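Aminoglycoside N(3)-acetyltransferase, AAC(3)-IVa (Escherichia coli, PDB 6MN3) acetylates the N3 amine of 2-deoxystreptamine antibiotics with acetyl-CoA, and so probably confers resistance to drugs such as gentamicin and apramycin. Local coordinates at residues Phe91-Phe104 with Ala108-Pro122. Sequence-based numbering, arbitrary orientation.
Sequences FWRLPNVKRSAHPF and AAGPQAEQIISDPLP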
ATOM      1  N   PHE A  91       0.976  -8.693  10.657  1.00 45.45           N
ATOM      2  CA  PHE A  91       0.232  -7.622  11.314  1.00 43.93           C
ATOM      3  C   PHE A  91      -1.211  -8.027  11.599  1.00 47.44           C
ATOM      4  O   PHE A  91      -1.724  -7.783  12.698  1.00 44.24           O
ATOM      5  CB  PHE A  91       0.289  -6.366  10.442  1.00 39.74           C
ATOM      6  CG  PHE A  91      -0.524  -5.218  10.959  1.00 39.18           C
ATOM      7  CD1 PHE A  91      -0.365  -4.763  12.254  1.00 38.62           C
ATOM      8  CD2 PHE A  91      -1.434  -4.577  10.133  1.00 42.01           C
ATOM      9  CE1 PHE A  91      -1.109  -3.698  12.723  1.00 38.43           C
ATOM     10  CE2 PHE A  91      -2.180  -3.512  10.592  1.00 39.45           C
ATOM     11  CZ  PHE A  91      -2.017  -3.071  11.889  1.00 43.11           C
ATOM     12  N   TRP A  92      -1.878  -8.663  10.634  1.00 45.66           N
ATOM     13  CA  TRP A  92      -3.312  -8.902  10.758  1.00 53.01           C
ATOM     14  C   TRP A  92      -3.649  -9.990  11.769  1.00 57.63           C
ATOM     15  O   TRP A  92      -4.808 -10.084  12.190  1.00 59.45           O
ATOM     16  CB  TRP A  92      -3.904  -9.261   9.394  1.00 49.50           C
ATOM     17  CG  TRP A  92      -3.554 -10.637   8.923  1.00 54.21           C
ATOM     18  CD1 TRP A  92      -2.482 -10.994   8.159  1.00 50.89           C
ATOM     19  CD2 TRP A  92      -4.282 -11.845   9.179  1.00 55.73           C
ATOM     20  NE1 TRP A  92      -2.497 -12.347   7.923  1.00 55.49           N
ATOM     21  CE2 TRP A  92      -3.592 -12.892   8.539  1.00 55.91           C
ATOM     22  CE3 TRP A  92      -5.450 -12.141   9.889  1.00 61.31           C
ATOM     23  CZ2 TRP A  92      -4.029 -14.214   8.590  1.00 59.23           C
ATOM     24  CZ3 TRP A  92      -5.882 -13.455   9.936  1.00 63.34           C
ATOM     25  CH2 TRP A  92      -5.174 -14.474   9.290  1.00 61.21           C
ATOM     26  N   ARG A  93      -2.677 -10.810  12.168  1.00 54.96           N
ATOM     27  CA  ARG A  93      -2.925 -11.892  13.110  1.00 54.08           C
ATOM     28  C   ARG A  93      -2.849 -11.451  14.565  1.00 51.68           C
ATOM     29  O   ARG A  93      -3.227 -12.225  15.452  1.00 53.69           O
ATOM     30  CB  ARG A  93      -1.929 -13.032  12.884  1.00 53.14           C
ATOM     31  CG  ARG A  93      -1.793 -13.463  11.438  1.00 53.91           C
ATOM     32  CD  ARG A  93      -0.725 -14.531  11.289  1.00 54.78           C
ATOM     33  NE  ARG A  93      -0.437 -14.821   9.889  1.00 55.84           N
ATOM     34  CZ  ARG A  93      -1.022 -15.789   9.191  1.00 58.47           C
ATOM     35  NH1 ARG A  93      -1.931 -16.566   9.762  1.00 61.11           N
ATOM     36  NH2 ARG A  93      -0.697 -15.978   7.920  1.00 61.82           N
ATOM     37  N   LEU A  94      -2.374 -10.241  14.829  1.00 49.14           N
ATOM     38  CA  LEU A  94      -2.195  -9.759  16.187  1.00 53.44           C
ATOM     39  C   LEU A  94      -3.543  -9.382  16.791  1.00 57.69           C
ATOM     40  O   LEU A  94      -4.557  -9.317  16.095  1.00 59.34           O
ATOM     41  CB  LEU A  94      -1.216  -8.588  16.180  1.00 48.19           C
ATOM     42  CG  LEU A  94       0.164  -8.986  15.652  1.00 49.74           C
ATOM     43  CD1 LEU A  94       1.007  -7.763  15.329  1.00 46.32           C
ATOM     44  CD2 LEU A  94       0.872  -9.893  16.648  1.00 45.29           C
ATOM     45  N   PRO A  95      -3.600  -9.173  18.107  1.00 59.73           N
ATOM     46  CA  PRO A  95      -4.881  -8.824  18.731  1.00 63.21           C
ATOM     47  C   PRO A  95      -5.357  -7.432  18.341  1.00 67.92           C
ATOM     48  O   PRO A  95      -4.564  -6.502  18.177  1.00 64.46           O
ATOM     49  CB  PRO A  95      -4.576  -8.905  20.231  1.00 52.95           C
ATOM     50  CG  PRO A  95      -3.411  -9.814  20.330  1.00 54.22           C
ATOM     51  CD  PRO A  95      -2.587  -9.531  19.116  1.00 53.62           C
ATOM     52  N   ASN A  96      -6.678  -7.310  18.190  1.00 74.58           N
ATOM     53  CA  ASN A  96      -7.420  -6.065  17.989  1.00 74.85           C
ATOM     54  C   ASN A  96      -7.102  -5.333  16.688  1.00 65.44           C
ATOM     55  O   ASN A  96      -7.505  -4.171  16.538  1.00 67.38           O
ATOM     56  CB  ASN A  96      -7.239  -5.072  19.148  1.00 79.23           C
ATOM     57  CG  ASN A  96      -7.292  -5.732  20.513  1.00 88.48           C
ATOM     58  OD1 ASN A  96      -6.461  -6.572  20.851  1.00 91.48           O
ATOM     59  ND2 ASN A  96      -8.285  -5.354  21.307  1.00 94.96           N
ATOM     60  N   VAL A  97      -6.410  -5.954  15.738  1.00 54.25           N
ATOM     61  CA  VAL A  97      -6.249  -5.352  14.419  1.00 56.89           C
ATOM     62  C   VAL A  97      -7.362  -5.867  13.519  1.00 58.57           C
ATOM     63  O   VAL A  97      -7.583  -7.082  13.410  1.00 52.20           O
ATOM     64  CB  VAL A  97      -4.856  -5.638  13.825  1.00 56.36           C
ATOM     65  CG1 VAL A  97      -4.154  -6.724  14.593  1.00 53.93           C
ATOM     66  CG2 VAL A  97      -4.941  -5.975  12.337  1.00 57.67           C
ATOM     67  N   LYS A  98      -8.087  -4.941  12.902  1.00 56.21           N
ATOM     68  CA  LYS A  98      -9.221  -5.278  12.062  1.00 55.59           C
ATOM     69  C   LYS A  98      -8.752  -5.598  10.649  1.00 55.19           C
ATOM     70  O   LYS A  98      -7.627  -5.291  10.253  1.00 53.63           O
ATOM     71  CB  LYS A  98     -10.241  -4.135  12.046  1.00 53.25           C
ATOM     72  CG  LYS A  98     -10.365  -3.373  13.363  1.00 54.22           C
ATOM     73  CD  LYS A  98     -10.793  -4.273  14.515  1.00 63.07           C
ATOM     74  CE  LYS A  98     -10.784  -3.513  15.837  1.00 65.12           C
ATOM     75  NZ  LYS A  98     -10.867  -4.421  17.019  1.00 62.36           N
ATOM     76  N   ARG A  99      -9.637  -6.226   9.882  1.00 63.42           N
ATOM     77  CA  ARG A  99      -9.306  -6.676   8.540  1.00 61.04           C
ATOM     78  C   ARG A  99     -10.562  -6.635   7.685  1.00 59.75           C
ATOM     79  O   ARG A  99     -11.653  -6.968   8.157  1.00 62.82           O
ATOM     80  CB  ARG A  99      -8.717  -8.089   8.568  1.00 57.59           C
ATOM     81  CG  ARG A  99      -7.827  -8.423   7.392  1.00 56.47           C
ATOM     82  CD  ARG A  99      -7.327  -9.851   7.493  1.00 61.64           C
ATOM     83  NE  ARG A  99      -6.393 -10.182   6.423  1.00 65.57           N
ATOM     84  CZ  ARG A  99      -6.005 -11.418   6.130  1.00 68.22           C
ATOM     85  NH1 ARG A  99      -6.471 -12.445   6.830  1.00 68.05           N
ATOM     86  NH2 ARG A  99      -5.152 -11.629   5.137  1.00 68.60           N
ATOM     87  N   SER A 100     -10.405  -6.213   6.434  1.00 56.38           N
ATOM     88  CA  SER A 100     -11.543  -6.123   5.533  1.00 59.43           C
ATOM     89  C   SER A 100     -12.073  -7.513   5.201  1.00 65.15           C
ATOM     90  O   SER A 100     -11.344  -8.508   5.244  1.00 68.15           O
ATOM     91  CB  SER A 100     -11.156  -5.384   4.253  1.00 61.02           C
ATOM     92  OG  SER A 100     -10.625  -4.101   4.540  1.00 60.98           O
ATOM     93  N   ALA A 101     -13.357  -7.574   4.870  1.00 66.13           N
ATOM     94  CA  ALA A 101     -14.036  -8.840   4.587  1.00 68.92           C
ATOM     95  C   ALA A 101     -14.229  -9.053   3.091  1.00 72.98           C
ATOM     96  O   ALA A 101     -15.310  -9.419   2.633  1.00 80.29           O
ATOM     97  CB  ALA A 101     -15.370  -8.894   5.322  1.00 71.69           C
ATOM     98  N   HIS A 102     -13.179  -8.825   2.309  1.00 68.58           N
ATOM     99  CA  HIS A 102     -13.210  -9.056   0.872  1.00 70.03           C
ATOM    100  C   HIS A 102     -11.800  -9.391   0.414  1.00 68.12           C
ATOM    101  O   HIS A 102     -10.828  -9.058   1.100  1.00 68.74           O
ATOM    102  CB  HIS A 102     -13.766  -7.839   0.116  1.00 72.87           C
ATOM    103  CG  HIS A 102     -13.181  -6.531   0.548  1.00 74.30           C
ATOM    104  ND1 HIS A 102     -11.955  -6.081   0.107  1.00 72.88           N
ATOM    105  CD2 HIS A 102     -13.662  -5.568   1.369  1.00 73.80           C
ATOM    106  CE1 HIS A 102     -11.704  -4.899   0.643  1.00 69.95           C
ATOM    107  NE2 HIS A 102     -12.724  -4.565   1.412  1.00 71.22           N
ATOM    108  N   PRO A 103     -11.652 -10.061  -0.736  1.00 70.24           N
ATOM    109  CA  PRO A 103     -10.318 -10.535  -1.147  1.00 69.75           C
ATOM    110  C   PRO A 103      -9.297  -9.433  -1.380  1.00 66.81           C
ATOM    111  O   PRO A 103      -8.111  -9.750  -1.537  1.00 66.11           O
ATOM    112  CB  PRO A 103     -10.601 -11.306  -2.445  1.00 74.74           C
ATOM    113  CG  PRO A 103     -11.935 -10.818  -2.905  1.00 79.14           C
ATOM    114  CD  PRO A 103     -12.701 -10.529  -1.658  1.00 79.94           C
ATOM    115  N   PHE A 104      -9.703  -8.167  -1.417  1.00 66.13           N
ATOM    116  CA  PHE A 104      -8.751  -7.073  -1.555  1.00 64.89           C
ATOM    117  C   PHE A 104      -8.625  -6.334  -0.230  1.00 60.42           C
ATOM    118  O   PHE A 104      -8.805  -5.114  -0.167  1.00 58.92           O
ATOM    119  CB  PHE A 104      -9.185  -6.128  -2.676  1.00 63.20           C
ATOM    120  CG  PHE A 104      -9.746  -6.837  -3.874  1.00 70.92           C
ATOM    121  CD1 PHE A 104      -8.927  -7.609  -4.682  1.00 73.80           C
ATOM    122  CD2 PHE A 104     -11.091  -6.741  -4.187  1.00 73.36           C
ATOM    123  CE1 PHE A 104      -9.439  -8.269  -5.784  1.00 78.41           C
ATOM    124  CE2 PHE A 104     -11.608  -7.399  -5.287  1.00 76.71           C
ATOM    125  CZ  PHE A 104     -10.781  -8.162  -6.087  1.00 80.24           C
ATOM    126  N   ALA A 108      -5.841  -2.930   9.832  1.00 43.77           N
ATOM    127  CA  ALA A 108      -5.690  -1.665  10.532  1.00 42.34           C
ATOM    128  C   ALA A 108      -5.850  -1.877  12.030  1.00 47.76           C
ATOM    129  O   ALA A 108      -6.698  -2.658  12.469  1.00 52.79           O
ATOM    130  CB  ALA A 108      -6.701  -0.628  10.028  1.00 46.09           C
ATOM    131  N   ALA A 109      -5.024  -1.176  12.806  1.00 42.00           N
ATOM    132  CA  ALA A 109      -5.066  -1.234  14.263  1.00 43.05           C
ATOM    133  C   ALA A 109      -4.899   0.175  14.806  1.00 43.46           C
ATOM    134  O   ALA A 109      -3.901   0.839  14.510  1.00 39.74           O
ATOM    135  CB  ALA A 109      -3.978  -2.159  14.817  1.00 42.21           C
ATOM    136  N   GLY A 110      -5.869   0.626  15.598  1.00 42.98           N
ATOM    137  CA  GLY A 110      -5.868   1.967  16.130  1.00 42.67           C
ATOM    138  C   GLY A 110      -7.273   2.522  16.232  1.00 52.72           C
ATOM    139  O   GLY A 110      -8.248   1.872  15.842  1.00 46.57           O
ATOM    140  N   PRO A 111      -7.408   3.744  16.756  1.00 52.38           N
ATOM    141  CA  PRO A 111      -8.749   4.330  16.923  1.00 47.55           C
ATOM    142  C   PRO A 111      -9.483   4.566  15.616  1.00 47.77           C
ATOM    143  O   PRO A 111     -10.686   4.848  15.650  1.00 50.99           O
ATOM    144  CB  PRO A 111      -8.470   5.657  17.647  1.00 47.54           C
ATOM    145  CG  PRO A 111      -7.082   5.527  18.200  1.00 52.37           C
ATOM    146  CD  PRO A 111      -6.348   4.638  17.249  1.00 50.41           C
ATOM    147  N   GLN A 112      -8.807   4.456  14.472  1.00 47.46           N
ATOM    148  CA  GLN A 112      -9.411   4.706  13.171  1.00 45.89           C
ATOM    149  C   GLN A 112      -9.531   3.443  12.326  1.00 46.76           C
ATOM    150  O   GLN A 112      -9.898   3.533  11.148  1.00 46.24           O
ATOM    151  CB  GLN A 112      -8.603   5.764  12.416  1.00 46.84           C
ATOM    152  CG  GLN A 112      -9.437   6.701  11.576  1.00 59.51           C
ATOM    153  CD  GLN A 112     -10.072   7.801  12.396  1.00 72.02           C
ATOM    154  OE1 GLN A 112      -9.393   8.501  13.146  1.00 73.09           O
ATOM    155  NE2 GLN A 112     -11.385   7.961  12.257  1.00 77.97           N
ATOM    156  N   ALA A 113      -9.237   2.272  12.899  1.00 49.36           N
ATOM    157  CA  ALA A 113      -9.207   1.037  12.119  1.00 46.70           C
ATOM    158  C   ALA A 113     -10.577   0.699  11.549  1.00 54.62           C
ATOM    159  O   ALA A 113     -10.686   0.263  10.397  1.00 53.93           O
ATOM    160  CB  ALA A 113      -8.694  -0.112  12.984  1.00 48.83           C
ATOM    161  N   GLU A 114     -11.628   0.889  12.342  1.00 61.97           N
ATOM    162  CA  GLU A 114     -12.978   0.567  11.895  1.00 70.52           C
ATOM    163  C   GLU A 114     -13.367   1.381  10.662  1.00 67.27           C
ATOM    164  O   GLU A 114     -14.004   0.860   9.741  1.00 72.15           O
ATOM    165  CB  GLU A 114     -13.970   0.797  13.043  1.00 83.13           C
ATOM    166  CG  GLU A 114     -14.100   2.253  13.545  1.00 95.01           C
ATOM    167  CD  GLU A 114     -12.780   2.898  13.976  1.00101.90           C
ATOM    168  OE1 GLU A 114     -11.825   2.164  14.308  1.00104.30           O
ATOM    169  OE2 GLU A 114     -12.692   4.144  13.949  1.00102.03           O
ATOM    170  N   GLN A 115     -12.988   2.661  10.621  1.00 60.16           N
ATOM    171  CA  GLN A 115     -13.408   3.518   9.515  1.00 61.91           C
ATOM    172  C   GLN A 115     -12.670   3.169   8.229  1.00 61.83           C
ATOM    173  O   GLN A 115     -13.240   3.251   7.135  1.00 67.49           O
ATOM    174  CB  GLN A 115     -13.188   4.985   9.886  1.00 65.34           C
ATOM    175  CG  GLN A 115     -14.006   5.969   9.073  1.00 76.42           C
ATOM    176  CD  GLN A 115     -13.394   7.353   9.078  1.00 80.93           C
ATOM    177  OE1 GLN A 115     -13.165   7.936  10.139  1.00 83.37           O
ATOM    178  NE2 GLN A 115     -13.112   7.881   7.893  1.00 78.19           N
ATOM    179  N   ILE A 116     -11.401   2.776   8.343  1.00 55.19           N
ATOM    180  CA  ILE A 116     -10.604   2.416   7.177  1.00 50.18           C
ATOM    181  C   ILE A 116     -10.966   1.033   6.642  1.00 52.50           C
ATOM    182  O   ILE A 116     -10.778   0.765   5.449  1.00 57.00           O
ATOM    183  CB  ILE A 116      -9.115   2.521   7.554  1.00 44.48           C
ATOM    184  CG1 ILE A 116      -8.764   3.975   7.882  1.00 43.01           C
ATOM    185  CG2 ILE A 116      -8.208   1.994   6.449  1.00 43.19           C
ATOM    186  CD1 ILE A 116      -7.594   4.128   8.827  1.00 53.10           C
ATOM    187  N   ILE A 117     -11.531   0.166   7.480  1.00 53.50           N
ATOM    188  CA  ILE A 117     -11.768  -1.227   7.117  1.00 62.76           C
ATOM    189  C   ILE A 117     -13.225  -1.513   6.737  1.00 73.50           C
ATOM    190  O   ILE A 117     -13.484  -2.489   6.015  1.00 77.21           O
ATOM    191  CB  ILE A 117     -11.304  -2.133   8.283  1.00 62.75           C
ATOM    192  CG1 ILE A 117      -9.778  -2.100   8.397  1.00 63.32           C
ATOM    193  CG2 ILE A 117     -11.798  -3.561   8.147  1.00 61.10           C
ATOM    194  CD1 ILE A 117      -9.062  -2.545   7.144  1.00 64.50           C
ATOM    195  N   SER A 118     -14.165  -0.650   7.129  1.00 74.06           N
ATOM    196  CA  SER A 118     -15.587  -0.992   7.141  1.00 79.02           C
ATOM    197  C   SER A 118     -16.164  -1.364   5.775  1.00 83.14           C
ATOM    198  O   SER A 118     -17.185  -2.059   5.725  1.00 86.95           O
ATOM    199  CB  SER A 118     -16.385   0.179   7.713  1.00 80.03           C
ATOM    200  OG  SER A 118     -16.444   1.252   6.787  1.00 80.57           O
ATOM    201  N   ASP A 119     -15.553  -0.933   4.675  1.00 81.03           N
ATOM    202  CA  ASP A 119     -16.274  -0.964   3.409  1.00 86.58           C
ATOM    203  C   ASP A 119     -16.339  -2.370   2.810  1.00 82.81           C
ATOM    204  O   ASP A 119     -15.427  -3.178   2.999  1.00 80.67           O
ATOM    205  CB  ASP A 119     -15.623  -0.017   2.413  1.00 93.60           C
ATOM    206  CG  ASP A 119     -15.755   1.431   2.828  1.00101.66           C
ATOM    207  OD1 ASP A 119     -16.227   1.689   3.957  1.00107.01           O
ATOM    208  OD2 ASP A 119     -15.386   2.311   2.026  1.00104.18           O
ATOM    209  N   PRO A 120     -17.424  -2.682   2.073  1.00 83.62           N
ATOM    210  CA  PRO A 120     -17.530  -3.994   1.413  1.00 85.44           C
ATOM    211  C   PRO A 120     -16.593  -4.130   0.223  1.00 86.59           C
ATOM    212  O   PRO A 120     -15.673  -3.326   0.063  1.00 81.57           O
ATOM    213  CB  PRO A 120     -19.001  -4.047   0.983  1.00 86.52           C
ATOM    214  CG  PRO A 120     -19.380  -2.613   0.799  1.00 83.33           C
ATOM    215  CD  PRO A 120     -18.621  -1.851   1.850  1.00 81.23           C
ATOM    216  N   LEU A 121     -16.829  -5.127  -0.624  1.00 91.41           N
ATOM    217  CA  LEU A 121     -15.918  -5.417  -1.730  1.00 90.93           C
ATOM    218  C   LEU A 121     -15.927  -4.258  -2.722  1.00 91.05           C
ATOM    219  O   LEU A 121     -16.986  -3.943  -3.286  1.00 91.66           O
ATOM    220  CB  LEU A 121     -16.309  -6.724  -2.422  1.00 90.13           C
ATOM    221  CG  LEU A 121     -15.240  -7.413  -3.290  1.00 90.58           C
ATOM    222  CD1 LEU A 121     -15.571  -8.888  -3.503  1.00 94.52           C
ATOM    223  CD2 LEU A 121     -15.024  -6.724  -4.631  1.00 90.85           C
ATOM    224  N   PRO A 122     -14.784  -3.598  -2.966  1.00 88.07           N
ATOM    225  CA  PRO A 122     -14.749  -2.537  -3.980  1.00 90.96           C
ATOM    226  C   PRO A 122     -14.210  -3.031  -5.315  1.00 94.79           C
ATOM    227  O   PRO A 122     -13.183  -3.715  -5.360  1.00 95.12           O
ATOM    228  CB  PRO A 122     -13.822  -1.485  -3.351  1.00 86.64           C
ATOM    229  CG  PRO A 122     -13.132  -2.190  -2.163  1.00 82.03           C
ATOM    230  CD  PRO A 122     -13.530  -3.642  -2.198  1.00 84.41           C
TER
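K98 and A108 form an antiparallel hydrogen-bonded pair, in which K98 N donates a hydrogen bond to A108 O (2.7 Å) and A108 N donates one to K98 O (3.0 Å). Beside this bridge the A109 methyl touches both F91 and V97, its CB 3.6 Å from F91 CZ; with CG anti to the backbone N (chi1 176°), the F91 ring is directed at the strand. K98 lays its aliphatic part on the helix start, CG 3.7 Å from A113 CB. Further along, I117 forks over the chain: CG2 meets the carbonyl group of R99, while CD1 reaches S100 OG at 3.4 Å. The far end is built round H102. P122 CD sits over one face of the imidazole, 3.7 Å from the ring centroid, a CH-pi contact, and D119 O lies at the ring edge. L121 spreads its two methyls, CD1 against P103 CD and CD2 toward the edge of the F104 ring, 3.5 Å from CE2. The whole illustrates a beta hairpin, strands 98-99 and 106-109, at the margin of the mixed central sheet of this Antibiotic_NAT enzyme, with helix 113-117 and its following loop folded back along the edge strand.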